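Local coordinates for protein esterase (Uncultured bacterium, PDB 5EGN) that hydrolyses N-acyl homoserine lactones, the signals of bacterial quorum sensing, and is classed as a carboxylesterase, at residues Val216-Val219 / Ala220-Gln223; Asn136-Ile139 / Gly140-Gly144; Phe175-His178 / Val179-Ala183. The protein carries 2 engineered substitutions. All coordinates share one frame; numbering follows the deposited sequence.

Contact 1: Val216-Val219 / Ala220-Gln223; sequences VTTV and ANNQ. Engineered in segment 216-219: Val216 (natural residue Ala).
Thr218 and Asn221 form a capping box at the start of helix 219-228, each side chain binding the backbone N-H of the other. Thr218 N reaches Asn221 OD1 at 2.9 Å, 18° off the plane of the amide carbonyl, while Asn221 N donates to Thr218 OG1 at 3.2 Å. Thr218 OG1 can serve the helix end because it stands between its own backbone N and carbonyl carbon (chi1 67°). The hydroxyl also donates to Asn221 OD1, from above the amide plane rather than within it. OD1 is thus gripped twice, by the backbone and the side chain of one threonine, which should hold the Asn221 amide against turning. The first full turn follows with Asn222 N bound to Thr218 O and Gln223 N to Val219 O (2.9 Å). Methyl CG2 of Thr217 lies against the amide of Asn222, 3.6 Å from its CG; OD1 of that amide is held by Ser118 N. Val219 CG1 meets Gln223 NE2 at 3.5 Å, one turn on. The helix follows strand 206-211 and packs back on the sheet: Asn222 touches Val208 and Ala210 of that strand, while Val219 touches Val236 and Gln223 touches Leu234, both of strand 233-237.

Contact 2: Asn136-Ile139 / Gly140-Gly144; sequences NDYI and GAFGG
Tyr138 and Phe142, one helical turn apart, lie side by side and point the same way from helix 138-146. Tyr138 CE1 comes to 3.9 Å from Phe142 CD1. The ring centroids are 5.9 Å apart with the planes inclined at 71°, an oblique meeting of two aromatic groups. The tyrosine ring is carried to this side because its CG is trans to the backbone N (chi1 163°). Beneath the rings, helical bonds set the one-turn offset: Phe142 N donates to Tyr138 O at 2.9 Å, flanked by Ala141 N to Asp137 O and Gly143 N to Ile139 O, each at the same length. Asp137 occupies the N-cap position; its CG is trans to its own N, which leaves OD1 3.6 Å from Gly140 N, a proximity and not a capping bond. The methyl of Ala141 faces helix 128-136, touching Ala133 and Phe134. Farther out, Phe169 stacks on the Phe142 ring, and Lys177 makes a cation-pi contact with Tyr138. Helices 128-136 and 138-146 belong to the helical region inserted between strands 110-116 and 206-211, the usual place of the cap in alpha/beta hydrolases.

Contact 3: Phe175-His178 / Val179-Ala183; sequences FPKH and VFDAA
Pro176 and Val179 meet where the chain turns from an extended run into helix 177-185: Pro176 (phi/psi -74°/162°) is the N-cap residue, and its O receives a weak bond from Val179 N. Regular helical bonds follow, Asp181 N to Lys177 O at 2.9 Å, nearly straight, and Ala182 N to His178 O. Val179 spreads its two methyls between three partners. CG1 touches Phe175 CE1 at 3.8 Å; CG2 lies 3.5 Å from Pro176 CG and over one face of the His178 imidazole, toward its NE2 rim, in a CH-pi contact 3.9 Å from the ring centroid. This helix is the last of the helical insertion between strands 110-116 and 206-211, probably the cap of an alpha/beta hydrolase. His178 NE2 is hydrogen-bonded to Lys61 O, tying the helix start to a loop; an alanine here would probably leave that carbonyl without this donor and take away the ring on which Val179 CG2 rests. Lys177, bent at chi2, chi3 and chi4, curls back along the first turn, bringing CE to 3.5 Å from Phe180 CD1 and NZ to 3.3 Å from Asp181 OD1, a salt bridge whose hydrogen bond is weak. Phe175 CZ sits at the edge of the Phe180 ring, 3.6 Å from Phe180 CB.

Overall arrangement
Contacts 2 and 3 belong to one aromatic cluster in the helical insertion. Their centres are 14 Å apart, yet Tyr138 fits against the turn of contact 3: its CE1 is 3.6 Å from Phe180 CG, and its OH touches Phe175 at CE2. The Phe142 ring reaches Phe180 more loosely, CE1 to CE2 at 4.3 Å. Contact 1 stands apart on the sheet side, its centre 21 Å from that of contact 2 and 24 Å from that of contact 3; the nearest atoms are about 7 and 11 Å away, without touching. Thr217 of contact 1 lies near, but does not touch, a GxSxG sequence consistent with the nucleophile elbow of this family.

Contact 1: Val216-Val219 / Ala220-Gln223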
ATOM      1  N   VAL A 216       4.366 -10.784 -19.823  1.00 26.47           N
ATOM      2  CA  VAL A 216       2.999 -11.097 -19.409  1.00 26.28           C
ATOM      3  C   VAL A 216       2.007 -10.401 -20.337  1.00 26.59           C
ATOM      4  O   VAL A 216       1.040 -11.009 -20.806  1.00 26.93           O
ATOM      5  CB  VAL A 216       2.740 -10.649 -17.955  1.00 28.04           C
ATOM      6  CG1 VAL A 216       1.280 -10.816 -17.581  1.00 28.40           C
ATOM      7  CG2 VAL A 216       3.623 -11.431 -17.000  1.00 30.75           C
ATOM      8  N   THR A 217       2.252  -9.113 -20.570  1.00 26.61           N
ATOM      9  CA  THR A 217       1.540  -8.342 -21.578  1.00 26.19           C
ATOM     10  C   THR A 217       2.585  -7.768 -22.541  1.00 25.88           C
ATOM     11  O   THR A 217       3.322  -6.829 -22.203  1.00 25.94           O
ATOM     12  CB  THR A 217       0.669  -7.229 -20.944  1.00 25.86           C
ATOM     13  OG1 THR A 217      -0.630  -7.759 -20.656  1.00 26.48           O
ATOM     14  CG2 THR A 217       0.499  -6.044 -21.885  1.00 27.87           C
ATOM     15  N   THR A 218       2.675  -8.367 -23.727  1.00 26.11           N
ATOM     16  CA  THR A 218       3.715  -8.011 -24.680  1.00 25.85           C
ATOM     17  C   THR A 218       3.474  -6.632 -25.281  1.00 25.33           C
ATOM     18  O   THR A 218       2.368  -6.098 -25.211  1.00 25.72           O
ATOM     19  CB  THR A 218       3.825  -9.051 -25.813  1.00 25.83           C
ATOM     20  OG1 THR A 218       2.648  -9.026 -26.629  1.00 29.02           O
ATOM     21  CG2 THR A 218       4.020 -10.457 -25.251  1.00 25.30           C
ATOM     22  N   VAL A 219       4.521  -6.056 -25.860  1.00 24.96           N
ATOM     23  CA  VAL A 219       4.417  -4.746 -26.483  1.00 25.34           C
ATOM     24  C   VAL A 219       3.381  -4.797 -27.600  1.00 24.74           C
ATOM     25  O   VAL A 219       2.611  -3.857 -27.786  1.00 24.31           O
ATOM     26  CB  VAL A 219       5.779  -4.269 -27.027  1.00 24.37           C
ATOM     27  CG1 VAL A 219       5.619  -3.000 -27.852  1.00 24.74           C
ATOM     28  CG2 VAL A 219       6.740  -4.033 -25.880  1.00 25.10           C
ATOM     29  N   ALA A 220       3.350  -5.915 -28.317  1.00 24.44           N
ATOM     30  CA  ALA A 220       2.371  -6.128 -29.376  1.00 25.08           C
ATOM     31  C   ALA A 220       0.940  -6.070 -28.839  1.00 24.97           C
ATOM     32  O   ALA A 220       0.048  -5.512 -29.483  1.00 24.70           O
ATOM     33  CB  ALA A 220       2.626  -7.459 -30.067  1.00 24.32           C
ATOM     34  N   ASN A 221       0.729  -6.639 -27.654  1.00 25.26           N
ATOM     35  CA  ASN A 221      -0.592  -6.653 -27.032  1.00 24.67           C
ATOM     36  C   ASN A 221      -1.115  -5.247 -26.738  1.00 24.44           C
ATOM     37  O   ASN A 221      -2.280  -4.949 -26.995  1.00 26.08           O
ATOM     38  CB  ASN A 221      -0.572  -7.478 -25.743  1.00 25.63           C
ATOM     39  CG  ASN A 221      -0.306  -8.952 -25.993  1.00 25.72           C
ATOM     40  OD1 ASN A 221       0.492  -9.577 -25.297  1.00 25.55           O
ATOM     41  ND2 ASN A 221      -0.972  -9.511 -26.997  1.00 24.86           N
ATOM     42  N   ASN A 222      -0.257  -4.386 -26.198  1.00 24.59           N
ATOM     43  CA  ASN A 222      -0.635  -2.994 -25.965  1.00 25.08           C
ATOM     44  C   ASN A 222      -0.778  -2.234 -27.275  1.00 25.61           C
ATOM     45  O   ASN A 222      -1.606  -1.331 -27.393  1.00 29.36           O
ATOM     46  CB  ASN A 222       0.386  -2.286 -25.075  1.00 25.49           C
ATOM     47  CG  ASN A 222       0.557  -2.959 -23.734  1.00 25.24           C
ATOM     48  OD1 ASN A 222      -0.258  -2.788 -22.826  1.00 25.07           O
ATOM     49  ND2 ASN A 222       1.633  -3.719 -23.595  1.00 25.69           N
ATOM     50  N   GLN A 223       0.045  -2.595 -28.255  1.00 25.39           N
ATOM     51  CA  GLN A 223       0.005  -1.952 -29.561  1.00 24.85           C
ATOM     52  C   GLN A 223      -1.336  -2.187 -30.232  1.00 25.54           C
ATOM     53  O   GLN A 223      -1.869  -1.297 -30.884  1.00 26.55           O
ATOM     54  CB  GLN A 223       1.139  -2.458 -30.451  1.00 24.93           C
ATOM     55  CG  GLN A 223       2.477  -1.806 -30.153  1.00 25.27           C
ATOM     56  CD  GLN A 223       3.618  -2.432 -30.919  1.00 24.76           C
ATOM     57  OE1 GLN A 223       3.486  -3.523 -31.471  1.00 25.01           O
ATOM     58  NE2 GLN A 223       4.750  -1.739 -30.961  1.00 24.38           N
TER

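Contact 2: Asn136-Ile139 / Gly140-Gly144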
ATOM      1  N   ASN A 136      -1.677 -27.891 -14.371  1.00 48.12           N
ATOM      2  CA  ASN A 136      -0.790 -28.903 -13.810  1.00 48.15           C
ATOM      3  C   ASN A 136      -0.186 -28.448 -12.487  1.00 45.69           C
ATOM      4  O   ASN A 136      -0.199 -29.182 -11.500  1.00 42.19           O
ATOM      5  CB  ASN A 136       0.310 -29.243 -14.818  1.00 48.53           C
ATOM      6  CG  ASN A 136       1.383 -30.140 -14.237  1.00 46.12           C
ATOM      7  OD1 ASN A 136       2.369 -29.664 -13.678  1.00 52.96           O
ATOM      8  ND2 ASN A 136       1.203 -31.448 -14.382  1.00 44.75           N
ATOM      9  N   ASP A 137       0.335 -27.227 -12.476  1.00 46.59           N
ATOM     10  CA  ASP A 137       0.910 -26.645 -11.273  1.00 45.56           C
ATOM     11  C   ASP A 137       0.607 -25.155 -11.242  1.00 44.85           C
ATOM     12  O   ASP A 137       1.287 -24.362 -11.879  1.00 44.48           O
ATOM     13  CB  ASP A 137       2.418 -26.892 -11.217  1.00 45.01           C
ATOM     14  CG  ASP A 137       3.002 -26.623  -9.844  1.00 45.15           C
ATOM     15  OD1 ASP A 137       2.262 -26.137  -8.959  1.00 43.79           O
ATOM     16  OD2 ASP A 137       4.205 -26.892  -9.649  1.00 52.07           O
ATOM     17  N   TYR A 138      -0.427 -24.787 -10.497  1.00 44.15           N
ATOM     18  CA  TYR A 138      -0.910 -23.411 -10.462  1.00 44.59           C
ATOM     19  C   TYR A 138       0.152 -22.409 -10.005  1.00 43.40           C
ATOM     20  O   TYR A 138       0.505 -21.485 -10.744  1.00 44.56           O
ATOM     21  CB  TYR A 138      -2.135 -23.313  -9.554  1.00 45.13           C
ATOM     22  CG  TYR A 138      -2.474 -21.904  -9.124  1.00 46.16           C
ATOM     23  CD1 TYR A 138      -3.018 -20.994 -10.020  1.00 46.00           C
ATOM     24  CD2 TYR A 138      -2.260 -21.485  -7.816  1.00 45.79           C
ATOM     25  CE1 TYR A 138      -3.336 -19.704  -9.626  1.00 45.07           C
ATOM     26  CE2 TYR A 138      -2.569 -20.199  -7.414  1.00 46.81           C
ATOM     27  CZ  TYR A 138      -3.108 -19.315  -8.322  1.00 49.65           C
ATOM     28  OH  TYR A 138      -3.422 -18.038  -7.923  1.00 55.56           O
ATOM     29  N   ILE A 139       0.651 -22.596  -8.788  1.00 44.60           N
ATOM     30  CA  ILE A 139       1.599 -21.669  -8.175  1.00 43.58           C
ATOM     31  C   ILE A 139       2.909 -21.591  -8.961  1.00 42.57           C
ATOM     32  O   ILE A 139       3.470 -20.507  -9.153  1.00 45.07           O
ATOM     33  CB  ILE A 139       1.883 -22.078  -6.718  1.00 43.20           C
ATOM     34  CG1 ILE A 139       0.614 -21.923  -5.873  1.00 43.35           C
ATOM     35  CG2 ILE A 139       3.010 -21.248  -6.124  1.00 41.98           C
ATOM     36  CD1 ILE A 139       0.668 -22.626  -4.537  1.00 43.67           C
ATOM     37  N   GLY A 140       3.386 -22.745  -9.421  1.00 42.95           N
ATOM     38  CA  GLY A 140       4.603 -22.815 -10.208  1.00 43.22           C
ATOM     39  C   GLY A 140       4.471 -22.071 -11.524  1.00 42.02           C
ATOM     40  O   GLY A 140       5.317 -21.240 -11.865  1.00 43.69           O
ATOM     41  N   ALA A 141       3.401 -22.367 -12.258  1.00 43.20           N
ATOM     42  CA  ALA A 141       3.121 -21.686 -13.516  1.00 43.06           C
ATOM     43  C   ALA A 141       2.995 -20.178 -13.320  1.00 40.43           C
ATOM     44  O   ALA A 141       3.533 -19.400 -14.112  1.00 39.69           O
ATOM     45  CB  ALA A 141       1.855 -22.240 -14.151  1.00 43.85           C
ATOM     46  N   PHE A 142       2.291 -19.768 -12.268  1.00 41.10           N
ATOM     47  CA  PHE A 142       2.097 -18.345 -11.995  1.00 40.38           C
ATOM     48  C   PHE A 142       3.426 -17.659 -11.689  1.00 39.32           C
ATOM     49  O   PHE A 142       3.669 -16.540 -12.137  1.00 37.79           O
ATOM     50  CB  PHE A 142       1.121 -18.137 -10.833  1.00 40.21           C
ATOM     51  CG  PHE A 142       0.315 -16.865 -10.938  1.00 39.81           C
ATOM     52  CD1 PHE A 142      -1.066 -16.909 -11.067  1.00 41.20           C
ATOM     53  CD2 PHE A 142       0.939 -15.628 -10.918  1.00 39.38           C
ATOM     54  CE1 PHE A 142      -1.804 -15.741 -11.166  1.00 40.35           C
ATOM     55  CE2 PHE A 142       0.206 -14.462 -11.017  1.00 45.02           C
ATOM     56  CZ  PHE A 142      -1.165 -14.517 -11.142  1.00 39.98           C
ATOM     57  N   GLY A 143       4.280 -18.327 -10.918  1.00 39.65           N
ATOM     58  CA  GLY A 143       5.605 -17.804 -10.628  1.00 38.50           C
ATOM     59  C   GLY A 143       6.405 -17.615 -11.905  1.00 38.27           C
ATOM     60  O   GLY A 143       6.995 -16.553 -12.146  1.00 38.00           O
ATOM     61  N   GLY A 144       6.409 -18.657 -12.732  1.00 38.11           N
ATOM     62  CA  GLY A 144       7.056 -18.600 -14.030  1.00 37.81           C
ATOM     63  C   GLY A 144       6.570 -17.437 -14.873  1.00 37.53           C
ATOM     64  O   GLY A 144       7.359 -16.784 -15.555  1.00 37.75           O
TER

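Contact 3: Phe175-His178 / Val179-Ala183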
ATOM      1  N   PHE A 175      -6.113 -13.564  -2.440  1.00 28.16           N
ATOM      2  CA  PHE A 175      -6.489 -14.121  -3.729  1.00 29.18           C
ATOM      3  C   PHE A 175      -6.635 -15.632  -3.622  1.00 30.13           C
ATOM      4  O   PHE A 175      -5.663 -16.367  -3.791  1.00 30.93           O
ATOM      5  CB  PHE A 175      -5.447 -13.753  -4.786  1.00 29.41           C
ATOM      6  CG  PHE A 175      -5.795 -14.207  -6.174  1.00 30.95           C
ATOM      7  CD1 PHE A 175      -6.819 -13.601  -6.879  1.00 33.73           C
ATOM      8  CD2 PHE A 175      -5.078 -15.222  -6.785  1.00 32.73           C
ATOM      9  CE1 PHE A 175      -7.137 -14.008  -8.160  1.00 31.77           C
ATOM     10  CE2 PHE A 175      -5.389 -15.634  -8.068  1.00 36.15           C
ATOM     11  CZ  PHE A 175      -6.420 -15.026  -8.756  1.00 33.06           C
ATOM     12  N   PRO A 176      -7.856 -16.102  -3.329  1.00 30.49           N
ATOM     13  CA  PRO A 176      -8.096 -17.542  -3.199  1.00 31.84           C
ATOM     14  C   PRO A 176      -8.106 -18.238  -4.552  1.00 33.86           C
ATOM     15  O   PRO A 176      -8.262 -17.585  -5.582  1.00 34.12           O
ATOM     16  CB  PRO A 176      -9.469 -17.609  -2.532  1.00 31.60           C
ATOM     17  CG  PRO A 176     -10.147 -16.368  -2.958  1.00 30.68           C
ATOM     18  CD  PRO A 176      -9.080 -15.316  -3.103  1.00 30.19           C
ATOM     19  N   LYS A 177      -7.943 -19.554  -4.540  1.00 35.66           N
ATOM     20  CA  LYS A 177      -7.793 -20.330  -5.766  1.00 37.69           C
ATOM     21  C   LYS A 177      -9.070 -20.372  -6.603  1.00 38.63           C
ATOM     22  O   LYS A 177      -9.021 -20.397  -7.839  1.00 46.23           O
ATOM     23  CB  LYS A 177      -7.348 -21.749  -5.421  1.00 39.89           C
ATOM     24  CG  LYS A 177      -6.921 -22.566  -6.613  1.00 43.06           C
ATOM     25  CD  LYS A 177      -5.922 -21.823  -7.476  1.00 45.28           C
ATOM     26  CE  LYS A 177      -6.089 -22.255  -8.920  1.00 52.81           C
ATOM     27  NZ  LYS A 177      -6.031 -23.738  -9.075  1.00 54.81           N
ATOM     28  N   HIS A 178     -10.210 -20.375  -5.922  1.00 37.88           N
ATOM     29  CA  HIS A 178     -11.496 -20.485  -6.598  1.00 37.97           C
ATOM     30  C   HIS A 178     -11.810 -19.238  -7.419  1.00 37.93           C
ATOM     31  O   HIS A 178     -12.562 -19.302  -8.387  1.00 41.49           O
ATOM     32  CB  HIS A 178     -12.615 -20.745  -5.588  1.00 36.24           C
ATOM     33  CG  HIS A 178     -13.086 -19.518  -4.870  1.00 35.05           C
ATOM     34  ND1 HIS A 178     -12.551 -19.107  -3.668  1.00 36.27           N
ATOM     35  CD2 HIS A 178     -14.054 -18.623  -5.177  1.00 35.43           C
ATOM     36  CE1 HIS A 178     -13.164 -18.005  -3.272  1.00 37.02           C
ATOM     37  NE2 HIS A 178     -14.078 -17.690  -4.169  1.00 35.93           N
ATOM     38  N   VAL A 179     -11.241 -18.104  -7.025  1.00 36.70           N
ATOM     39  CA  VAL A 179     -11.408 -16.877  -7.791  1.00 37.17           C
ATOM     40  C   VAL A 179     -10.642 -16.985  -9.102  1.00 38.18           C
ATOM     41  O   VAL A 179     -11.146 -16.600 -10.160  1.00 44.99           O
ATOM     42  CB  VAL A 179     -10.937 -15.642  -7.004  1.00 34.30           C
ATOM     43  CG1 VAL A 179     -10.900 -14.415  -7.902  1.00 33.40           C
ATOM     44  CG2 VAL A 179     -11.855 -15.401  -5.825  1.00 33.05           C
ATOM     45  N   PHE A 180      -9.428 -17.523  -9.035  1.00 37.89           N
ATOM     46  CA  PHE A 180      -8.649 -17.773 -10.241  1.00 38.73           C
ATOM     47  C   PHE A 180      -9.411 -18.723 -11.156  1.00 39.88           C
ATOM     48  O   PHE A 180      -9.625 -18.421 -12.330  1.00 40.36           O
ATOM     49  CB  PHE A 180      -7.271 -18.348  -9.904  1.00 39.82           C
ATOM     50  CG  PHE A 180      -6.435 -18.672 -11.113  1.00 40.54           C
ATOM     51  CD1 PHE A 180      -6.345 -19.972 -11.586  1.00 41.09           C
ATOM     52  CD2 PHE A 180      -5.752 -17.671 -11.787  1.00 39.05           C
ATOM     53  CE1 PHE A 180      -5.582 -20.268 -12.698  1.00 40.22           C
ATOM     54  CE2 PHE A 180      -4.987 -17.963 -12.898  1.00 39.28           C
ATOM     55  CZ  PHE A 180      -4.904 -19.264 -13.353  1.00 40.01           C
ATOM     56  N   ASP A 181      -9.836 -19.860 -10.609  1.00 39.74           N
ATOM     57  CA  ASP A 181     -10.565 -20.859 -11.388  1.00 40.16           C
ATOM     58  C   ASP A 181     -11.828 -20.287 -12.039  1.00 39.97           C
ATOM     59  O   ASP A 181     -12.096 -20.531 -13.217  1.00 40.51           O
ATOM     60  CB  ASP A 181     -10.922 -22.052 -10.506  1.00 40.19           C
ATOM     61  CG  ASP A 181      -9.701 -22.845 -10.079  1.00 42.02           C
ATOM     62  OD1 ASP A 181      -8.703 -22.846 -10.828  1.00 41.95           O
ATOM     63  OD2 ASP A 181      -9.741 -23.468  -8.997  1.00 42.87           O
ATOM     64  N   ALA A 182     -12.593 -19.519 -11.269  1.00 40.01           N
ATOM     65  CA  ALA A 182     -13.838 -18.936 -11.757  1.00 39.34           C
ATOM     66  C   ALA A 182     -13.589 -17.898 -12.846  1.00 39.43           C
ATOM     67  O   ALA A 182     -14.303 -17.859 -13.849  1.00 41.28           O
ATOM     68  CB  ALA A 182     -14.615 -18.318 -10.611  1.00 38.55           C
ATOM     69  N   ALA A 183     -12.579 -17.059 -12.643  1.00 39.45           N
ATOM     70  CA  ALA A 183     -12.226 -16.038 -13.625  1.00 40.15           C
ATOM     71  C   ALA A 183     -11.756 -16.672 -14.931  1.00 41.75           C
ATOM     72  O   ALA A 183     -12.102 -16.206 -16.015  1.00 50.68           O
ATOM     73  CB  ALA A 183     -11.153 -15.113 -13.069  1.00 38.73           C
TER